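ESX-5 secretion-associated protein EspG5 (Mycobacterium marinum, PDB 6VJ5) acts as a specific cytoplasmic chaperone for cognate PE/PPE proteins, prevents aggregation of PE/PPE dimers and is required for secretion of LipY and PE31/PPE18. Local coordinates at residues Gly203-Ala206 and Ser207-Ala210; Lys184-Glu188 and Ser189-Val193. All coordinates share one frame; numbering follows the deposited sequence.

Interaction 1. Residues Gly203-Ala206 and Ser207-Ala210; sequences GISA and STVA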
ATOM      1  N   GLY C 203       7.680  -3.026 -49.477  1.00 58.09           N
ATOM      2  CA  GLY C 203       7.579  -4.376 -49.990  1.00 51.45           C
ATOM      3  C   GLY C 203       6.382  -5.161 -49.507  1.00 52.52           C
ATOM      4  O   GLY C 203       6.338  -6.382 -49.705  1.00 66.09           O
ATOM      5  N   ILE C 204       5.407  -4.507 -48.894  1.00 49.30           N
ATOM      6  CA  ILE C 204       4.210  -5.169 -48.394  1.00 50.87           C
ATOM      7  C   ILE C 204       3.197  -5.229 -49.528  1.00 49.80           C
ATOM      8  O   ILE C 204       2.947  -4.221 -50.201  1.00 55.22           O
ATOM      9  CB  ILE C 204       3.633  -4.430 -47.174  1.00 47.98           C
ATOM     10  CG1 ILE C 204       4.712  -4.248 -46.103  1.00 49.08           C
ATOM     11  CG2 ILE C 204       2.442  -5.195 -46.614  1.00 46.21           C
ATOM     12  CD1 ILE C 204       4.275  -3.408 -44.908  1.00 43.09           C
ATOM     13  N   SER C 205       2.608  -6.404 -49.736  1.00 51.96           N
ATOM     14  CA  SER C 205       1.767  -6.622 -50.903  1.00 43.93           C
ATOM     15  C   SER C 205       0.457  -5.850 -50.787  1.00 49.87           C
ATOM     16  O   SER C 205      -0.037  -5.578 -49.692  1.00 48.01           O
ATOM     17  CB  SER C 205       1.480  -8.114 -51.082  1.00 45.18           C
ATOM     18  OG  SER C 205       0.436  -8.544 -50.221  1.00 59.00           O
ATOM     19  N   ALA C 206      -0.102  -5.491 -51.944  1.00 41.85           N
ATOM     20  CA  ALA C 206      -1.392  -4.814 -51.958  1.00 50.80           C
ATOM     21  C   ALA C 206      -2.444  -5.618 -51.208  1.00 50.44           C
ATOM     22  O   ALA C 206      -3.350  -5.042 -50.599  1.00 44.65           O
ATOM     23  CB  ALA C 206      -1.841  -4.569 -53.400  1.00 43.90           C
ATOM     24  N   SER C 207      -2.344  -6.948 -51.237  1.00 55.86           N
ATOM     25  CA  SER C 207      -3.304  -7.760 -50.498  1.00 52.12           C
ATOM     26  C   SER C 207      -3.047  -7.674 -48.998  1.00 45.35           C
ATOM     27  O   SER C 207      -3.985  -7.524 -48.206  1.00 50.83           O
ATOM     28  CB  SER C 207      -3.246  -9.210 -50.973  1.00 52.54           C
ATOM     29  OG  SER C 207      -4.483  -9.862 -50.719  1.00 74.10           O
ATOM     30  N   THR C 208      -1.778  -7.741 -48.593  1.00 46.98           N
ATOM     31  CA  THR C 208      -1.451  -7.623 -47.179  1.00 53.50           C
ATOM     32  C   THR C 208      -1.886  -6.272 -46.620  1.00 50.07           C
ATOM     33  O   THR C 208      -2.451  -6.201 -45.524  1.00 50.87           O
ATOM     34  CB  THR C 208       0.047  -7.841 -46.978  1.00 54.59           C
ATOM     35  OG1 THR C 208       0.433  -9.086 -47.580  1.00 55.48           O
ATOM     36  CG2 THR C 208       0.387  -7.864 -45.500  1.00 55.37           C
ATOM     37  N   VAL C 209      -1.650  -5.190 -47.366  1.00 46.94           N
ATOM     38  CA  VAL C 209      -2.022  -3.866 -46.877  1.00 43.93           C
ATOM     39  C   VAL C 209      -3.525  -3.788 -46.626  1.00 52.38           C
ATOM     40  O   VAL C 209      -3.973  -3.216 -45.625  1.00 51.15           O
ATOM     41  CB  VAL C 209      -1.561  -2.780 -47.866  1.00 44.37           C
ATOM     42  CG1 VAL C 209      -2.190  -1.442 -47.502  1.00 48.50           C
ATOM     43  CG2 VAL C 209      -0.051  -2.673 -47.871  1.00 43.44           C
ATOM     44  N   ALA C 210      -4.328  -4.351 -47.530  1.00 47.17           N
ATOM     45  CA  ALA C 210      -5.776  -4.288 -47.349  1.00 51.90           C
ATOM     46  C   ALA C 210      -6.209  -5.052 -46.101  1.00 53.41           C
ATOM     47  O   ALA C 210      -7.037  -4.563 -45.321  1.00 50.05           O
ATOM     48  CB  ALA C 210      -6.487  -4.832 -48.588  1.00 53.37           C
TER
HETATM   49  O   HOH W   1       3.408  -8.850 -48.363  1.00 55.24           O
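The side chains of S205 and T208 converge at their hydroxyls, with S205 OG 2.7 Å from T208 OG1, at the point where a loop turns into a helix. The hydroxyl of S205 stands between its own backbone N and carbonyl carbon (chi1 81°), which carries S205 OG over the start of the helix and within 2.9 Å of T208 N. That N-H reaches it along a nearly straight path, at 164°. S205 is thus the N-cap of helix 206-217, its oxygen taking up an amide of the first turn that has no carbonyl of a preceding turn to bind. The threonine hydroxyl lies beside its own backbone N, facing the cap, and a water molecule spans from it to S205 N. N170 adds a second layer, its OD1 hydrogen-bonded to S205 OG and its backbone N to T208 OG1, while S207 OG is hydrogen-bonded to A168 O of the same chain.

From the cap onward the ordinary helical ladder takes over: V209 N binds S205 O at 2.9 Å, whereas A210 N to A206 O is longer, at 3.3 Å. On the apolar flank, I204 and T208 cross at about a right angle, and the methyl groups I204 CG2 and T208 CG2 approach to 3.5 Å. V209 CG2 meets I204 CG2 at 3.8 Å, so one methyl of I204 touches two successive helix residues. Both I204 and T208 also touch I270 of strand 267-272, and I204 reaches M179 of helix 176-188.

Interaction 2. Residues Lys184-Glu188 and Ser189-Val193; sequences KSWQE and SGFNV
The carbonyl oxygen of W186 is gripped from opposite faces of its plane by S189 OG and F191 N, each 2.8 Å from W186 O. The main bond of S189 N goes to S185 O, one residue earlier, and its link to W186 O is a weak third one. G190 N closes on Q187 O. This is a Schellman motif ending helix 176-188: G190 takes a positive phi of 81°, and the amides of G190 and F191 fold back onto the last turn.

The F191 side chain folds back against the last turn of the helix. Its ring presents an edge to the face of the W186 indole; the F191 ring and the six-membered ring of W186 have centroids 5.2 Å apart and planes at 70°, and F191 CD1 is the atom that comes down over the indole. The backbone of F191 joins in, since its CA sits over the five-membered ring. On the phenyl ring's own face rests Q187 CA, 3.8 Å from the centroid of the F191 ring, and the Q187 side chain runs alongside in the same direction, with Q187 CB 3.6 Å from F191 CZ.

With chi1 at -165°, CG of W186 points away from the backbone N, and the indole runs along the emerging chain until W186 NE1 meets N192 O at 3.1 Å. The acceptor lies close to the indole plane, although the donor stands well above the plane of the carbonyl. Nearby, K184 NZ binds Q187 OE1 and also the backbone of another protein chain, which packs on Q187 as well. Backbone and side-chain bonds thus hold W186 at both its carbonyl and its indole N-H, fixing the course of the departing chain while F191 packs on an apolar side chain of that other protein chain.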
ATOM      1  N   LYS C 184       1.984   4.374 -37.876  1.00 46.99           N
ATOM      2  CA  LYS C 184       1.439   5.493 -37.112  1.00 49.35           C
ATOM      3  C   LYS C 184       0.843   6.548 -38.039  1.00 53.84           C
ATOM      4  O   LYS C 184      -0.279   7.022 -37.818  1.00 50.01           O
ATOM      5  CB  LYS C 184       2.530   6.089 -36.220  1.00 47.30           C
ATOM      6  CG  LYS C 184       2.122   7.349 -35.465  1.00 50.00           C
ATOM      7  CD  LYS C 184       0.862   7.141 -34.648  1.00 54.55           C
ATOM      8  CE  LYS C 184       1.052   6.080 -33.580  1.00 46.19           C
ATOM      9  NZ  LYS C 184      -0.110   6.092 -32.647  1.00 49.37           N
ATOM     10  N   SER C 185       1.574   6.917 -39.096  1.00 51.10           N
ATOM     11  CA  SER C 185       1.042   7.864 -40.070  1.00 53.92           C
ATOM     12  C   SER C 185      -0.230   7.333 -40.722  1.00 55.78           C
ATOM     13  O   SER C 185      -1.201   8.076 -40.900  1.00 55.29           O
ATOM     14  CB  SER C 185       2.091   8.164 -41.139  1.00 53.56           C
ATOM     15  OG  SER C 185       3.284   8.661 -40.562  1.00 58.88           O
ATOM     16  N   TRP C 186      -0.240   6.053 -41.106  1.00 50.23           N
ATOM     17  CA  TRP C 186      -1.417   5.496 -41.768  1.00 47.34           C
ATOM     18  C   TRP C 186      -2.629   5.556 -40.853  1.00 49.81           C
ATOM     19  O   TRP C 186      -3.729   5.918 -41.286  1.00 50.47           O
ATOM     20  CB  TRP C 186      -1.146   4.056 -42.199  1.00 44.52           C
ATOM     21  CG  TRP C 186      -2.140   3.525 -43.186  1.00 55.20           C
ATOM     22  CD1 TRP C 186      -2.904   4.250 -44.052  1.00 57.03           C
ATOM     23  CD2 TRP C 186      -2.481   2.152 -43.404  1.00 50.54           C
ATOM     24  NE1 TRP C 186      -3.699   3.414 -44.796  1.00 60.01           N
ATOM     25  CE2 TRP C 186      -3.458   2.120 -44.417  1.00 58.56           C
ATOM     26  CE3 TRP C 186      -2.053   0.946 -42.841  1.00 52.77           C
ATOM     27  CZ2 TRP C 186      -4.015   0.932 -44.877  1.00 53.13           C
ATOM     28  CZ3 TRP C 186      -2.605  -0.233 -43.301  1.00 54.37           C
ATOM     29  CH2 TRP C 186      -3.575  -0.232 -44.309  1.00 52.98           C
ATOM     30  N   GLN C 187      -2.444   5.203 -39.581  1.00 57.52           N
ATOM     31  CA  GLN C 187      -3.501   5.373 -38.594  1.00 53.34           C
ATOM     32  C   GLN C 187      -3.943   6.827 -38.508  1.00 57.35           C
ATOM     33  O   GLN C 187      -5.142   7.116 -38.432  1.00 59.35           O
ATOM     34  CB  GLN C 187      -3.003   4.882 -37.234  1.00 52.97           C
ATOM     35  CG  GLN C 187      -3.982   4.996 -36.084  1.00 58.19           C
ATOM     36  CD  GLN C 187      -3.286   4.814 -34.742  1.00 53.89           C
ATOM     37  OE1 GLN C 187      -2.223   5.389 -34.503  1.00 50.39           O
ATOM     38  NE2 GLN C 187      -3.871   3.995 -33.871  1.00 46.60           N
ATOM     39  N   GLU C 188      -2.983   7.756 -38.513  1.00 59.54           N
ATOM     40  CA  GLU C 188      -3.318   9.172 -38.400  1.00 59.74           C
ATOM     41  C   GLU C 188      -4.172   9.637 -39.569  1.00 58.84           C
ATOM     42  O   GLU C 188      -5.038  10.502 -39.399  1.00 62.95           O
ATOM     43  CB  GLU C 188      -2.035  10.002 -38.292  1.00 57.17           C
ATOM     44  CG  GLU C 188      -1.352   9.881 -36.933  1.00 63.60           C
ATOM     45  CD  GLU C 188       0.007  10.563 -36.869  1.00 68.54           C
ATOM     46  OE1 GLU C 188       0.549  10.951 -37.928  1.00 69.63           O
ATOM     47  OE2 GLU C 188       0.534  10.704 -35.745  1.00 72.05           O
ATOM     48  N   SER C 189      -3.956   9.074 -40.757  1.00 59.63           N
ATOM     49  CA  SER C 189      -4.778   9.405 -41.913  1.00 65.97           C
ATOM     50  C   SER C 189      -6.146   8.739 -41.871  1.00 62.30           C
ATOM     51  O   SER C 189      -6.930   8.909 -42.811  1.00 62.43           O
ATOM     52  CB  SER C 189      -4.063   9.003 -43.210  1.00 57.33           C
ATOM     53  OG  SER C 189      -4.204   7.616 -43.470  1.00 62.66           O
ATOM     54  N   GLY C 190      -6.453   7.997 -40.810  1.00 51.12           N
ATOM     55  CA  GLY C 190      -7.678   7.224 -40.769  1.00 53.44           C
ATOM     56  C   GLY C 190      -7.617   5.902 -41.494  1.00 56.52           C
ATOM     57  O   GLY C 190      -8.668   5.306 -41.752  1.00 54.36           O
ATOM     58  N   PHE C 191      -6.418   5.417 -41.827  1.00 62.79           N
ATOM     59  CA  PHE C 191      -6.253   4.191 -42.609  1.00 62.78           C
ATOM     60  C   PHE C 191      -6.805   4.374 -44.021  1.00 66.28           C
ATOM     61  O   PHE C 191      -7.424   3.473 -44.587  1.00 68.08           O
ATOM     62  CB  PHE C 191      -6.899   2.995 -41.908  1.00 60.48           C
ATOM     63  CG  PHE C 191      -6.199   2.609 -40.639  1.00 60.51           C
ATOM     64  CD1 PHE C 191      -5.012   1.892 -40.676  1.00 54.17           C
ATOM     65  CD2 PHE C 191      -6.706   2.995 -39.409  1.00 63.73           C
ATOM     66  CE1 PHE C 191      -4.354   1.553 -39.508  1.00 56.64           C
ATOM     67  CE2 PHE C 191      -6.051   2.657 -38.236  1.00 60.57           C
ATOM     68  CZ  PHE C 191      -4.875   1.935 -38.286  1.00 56.76           C
ATOM     69  N   ASN C 192      -6.556   5.548 -44.593  1.00 73.11           N
ATOM     70  CA  ASN C 192      -7.095   5.879 -45.902  1.00 73.74           C
ATOM     71  C   ASN C 192      -6.478   4.999 -46.978  1.00 66.85           C
ATOM     72  O   ASN C 192      -5.255   4.818 -47.026  1.00 52.12           O
ATOM     73  CB  ASN C 192      -6.838   7.348 -46.215  1.00 78.82           C
ATOM     74  CG  ASN C 192      -7.510   7.793 -47.491  1.00 77.26           C
ATOM     75  OD1 ASN C 192      -6.846   8.168 -48.456  1.00 73.49           O
ATOM     76  ND2 ASN C 192      -8.837   7.733 -47.513  1.00 78.36           N
ATOM     77  N   VAL C 193      -7.331   4.485 -47.865  1.00 67.12           N
ATOM     78  CA  VAL C 193      -6.902   3.535 -48.879  1.00 66.34           C
ATOM     79  C   VAL C 193      -5.871   4.123 -49.825  1.00 61.48           C
ATOM     80  O   VAL C 193      -5.166   3.370 -50.505  1.00 57.98           O
ATOM     81  CB  VAL C 193      -8.129   3.036 -49.671  1.00 72.84           C
ATOM     82  CG1 VAL C 193      -9.147   2.400 -48.740  1.00 80.32           C
ATOM     83  CG2 VAL C 193      -8.751   4.194 -50.449  1.00 64.85           C
TER

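Overall arrangement
Together the two interactions exemplify how a chain leaves one helix and enters another: interaction 2 closes helix 176-188, and interaction 1, farther along the chain, opens helix 206-217. Their centres lie 15 Å apart, on the same side of the chain's centre and 27 to 28 Å from it. They meet directly where W186 CH2 packs 3.3 Å from V209 O, so the indole that anchors the departing chain also rests on the first turn of the next helix. F191 extends this link to L216 and S217 near the far end of helix 206-217. In this assembly another protein chain touches interaction 2 but neither segment of interaction 1.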